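Local coordinates for protein putative polyketide synthase (Brevibacillus brevis, PDB 5HU7) that probably dehydrates beta-hydroxyacyl intermediates held on the acyl carrier protein of a trans-AT polyketide synthase, acting as its dehydratase domain, at residues P186-V191 / L260-D265. Residues are numbered along the deposited sequence; the frame is centred on the assembly and turned at random.
Sequences PGHVLV and LIRFSD
The imidazole of H188 has a neighbour at each of two corners, and both come in obliquely. L260 brings CD1 to 3.7 Å from ND1 of H188, while R262 sets NH1 3.8 Å from CD2 of H188. Ring and guanidinium planes stand 74° apart, so nothing like a parallel stack forms; the side chains simply run alongside each other in the same direction. Nearer the backbone, CB of H188 lies against CG of R262, whose chain is extended from CG to NE and carries the guanidinium up beside the imidazole. ND1 of H188 is buried here with a methyl for company and finds no hydrogen-bond partner in the model. L148, on helix 145-150, touches both H188 and R262 on this face.

The backbones beneath are neighbouring antiparallel strands in the second of the two hotdog folds that make up polyketide synthase dehydratase domains. V189 and I261 form the hydrogen-bonded pair: V189 N donates to I261 O and I261 N returns to V189 O, at 3.0 and 2.9 Å. L190 and L260 follow as a non-hydrogen-bonded pair, with CD1 of L190 reaching CB of L260 at 4.1 Å.

On the opposite face, CG2 of V189 sits between backbone N and carbonyl carbon (chi1 -64° for CG1), which lays that methyl 3.7 Å from CB of I261. CD1 of I261 reaches on to CG2 of V191 at 4.0 Å. Helix 212-227, the long hotdog helix, packs over this apolar patch, where S219 meets V191 and I261 and L223 meets I261 and F263.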
# COMPACT_ATOMS: atom_id res chain seq x y z
N PRO A 186 -9.90 -39.30 26.97
CA PRO A 186 -9.01 -40.12 26.14
C PRO A 186 -9.11 -39.64 24.68
O PRO A 186 -10.21 -39.52 24.16
CB PRO A 186 -9.58 -41.54 26.33
CG PRO A 186 -10.38 -41.44 27.59
CD PRO A 186 -11.01 -40.11 27.50
N GLY A 187 -7.97 -39.25 24.10
CA GLY A 187 -7.92 -38.74 22.73
C GLY A 187 -8.13 -37.25 22.53
O GLY A 187 -7.96 -36.78 21.39
N HIS A 188 -8.50 -36.48 23.59
CA HIS A 188 -8.67 -35.03 23.43
C HIS A 188 -8.51 -34.22 24.70
O HIS A 188 -8.66 -34.73 25.80
CB HIS A 188 -10.03 -34.67 22.77
CG HIS A 188 -11.25 -34.77 23.65
ND1 HIS A 188 -11.51 -33.83 24.65
CD2 HIS A 188 -12.29 -35.62 23.58
CE1 HIS A 188 -12.66 -34.19 25.21
NE2 HIS A 188 -13.18 -35.25 24.59
N VAL A 189 -8.24 -32.92 24.52
CA VAL A 189 -8.21 -31.94 25.58
C VAL A 189 -9.09 -30.80 25.12
O VAL A 189 -9.01 -30.41 23.96
CB VAL A 189 -6.80 -31.48 26.03
CG1 VAL A 189 -6.02 -32.63 26.62
CG2 VAL A 189 -6.01 -30.85 24.89
N LEU A 190 -10.00 -30.33 25.99
CA LEU A 190 -10.87 -29.19 25.68
C LEU A 190 -10.41 -28.11 26.63
O LEU A 190 -10.55 -28.25 27.85
CB LEU A 190 -12.36 -29.50 25.84
CG LEU A 190 -13.29 -28.31 25.66
CD1 LEU A 190 -13.40 -27.92 24.20
CD2 LEU A 190 -14.68 -28.61 26.28
N VAL A 191 -9.80 -27.06 26.08
CA VAL A 191 -9.25 -25.99 26.89
C VAL A 191 -10.23 -24.85 26.95
O VAL A 191 -10.62 -24.36 25.90
CB VAL A 191 -7.91 -25.49 26.27
CG1 VAL A 191 -7.28 -24.41 27.14
CG2 VAL A 191 -6.94 -26.63 26.06
N LEU A 260 -10.49 -27.19 21.20
CA LEU A 260 -10.56 -28.65 21.28
C LEU A 260 -9.35 -29.15 20.53
O LEU A 260 -9.19 -28.79 19.38
CB LEU A 260 -11.83 -29.18 20.64
CG LEU A 260 -12.00 -30.72 20.63
CD1 LEU A 260 -12.14 -31.26 22.02
CD2 LEU A 260 -13.17 -31.12 19.83
N ILE A 261 -8.46 -29.91 21.19
CA ILE A 261 -7.24 -30.40 20.57
C ILE A 261 -7.28 -31.91 20.57
O ILE A 261 -7.59 -32.52 21.59
CB ILE A 261 -5.97 -29.89 21.32
CG1 ILE A 261 -5.92 -28.34 21.43
CG2 ILE A 261 -4.70 -30.39 20.64
CD1 ILE A 261 -5.21 -27.87 22.66
N ARG A 262 -6.93 -32.50 19.42
CA ARG A 262 -6.91 -33.95 19.20
C ARG A 262 -5.68 -34.28 18.36
O ARG A 262 -5.08 -33.39 17.74
CB ARG A 262 -8.13 -34.36 18.34
CG ARG A 262 -9.52 -34.18 18.95
CD ARG A 262 -10.55 -34.69 17.96
NE ARG A 262 -11.96 -34.42 18.31
CZ ARG A 262 -12.71 -35.15 19.14
NH1 ARG A 262 -12.18 -36.20 19.78
NH2 ARG A 262 -13.98 -34.82 19.36
N PHE A 263 -5.38 -35.56 18.25
CA PHE A 263 -4.35 -36.04 17.34
C PHE A 263 -5.04 -36.23 16.01
O PHE A 263 -6.18 -36.71 15.99
CB PHE A 263 -3.80 -37.40 17.75
CG PHE A 263 -2.92 -37.33 18.96
CD1 PHE A 263 -1.63 -36.80 18.87
CD2 PHE A 263 -3.38 -37.76 20.20
CE1 PHE A 263 -0.83 -36.69 20.00
CE2 PHE A 263 -2.57 -37.69 21.32
CZ PHE A 263 -1.29 -37.15 21.21
N SER A 264 -4.37 -35.86 14.90
CA SER A 264 -4.92 -36.00 13.55
C SER A 264 -4.91 -37.49 13.17
O SER A 264 -3.97 -38.20 13.56
CB SER A 264 -4.15 -35.14 12.55
OG SER A 264 -2.91 -35.74 12.20
N ASP A 265 -5.97 -37.97 12.50
CA ASP A 265 -6.12 -39.38 12.10
C ASP A 265 -5.50 -39.62 10.72
O ASP A 265 -4.29 -39.80 10.60
CB ASP A 265 -7.62 -39.77 12.07
CG ASP A 265 -7.90 -41.26 11.91
OD1 ASP A 265 -7.43 -42.06 12.75
OD2 ASP A 265 -8.66 -41.62 10.97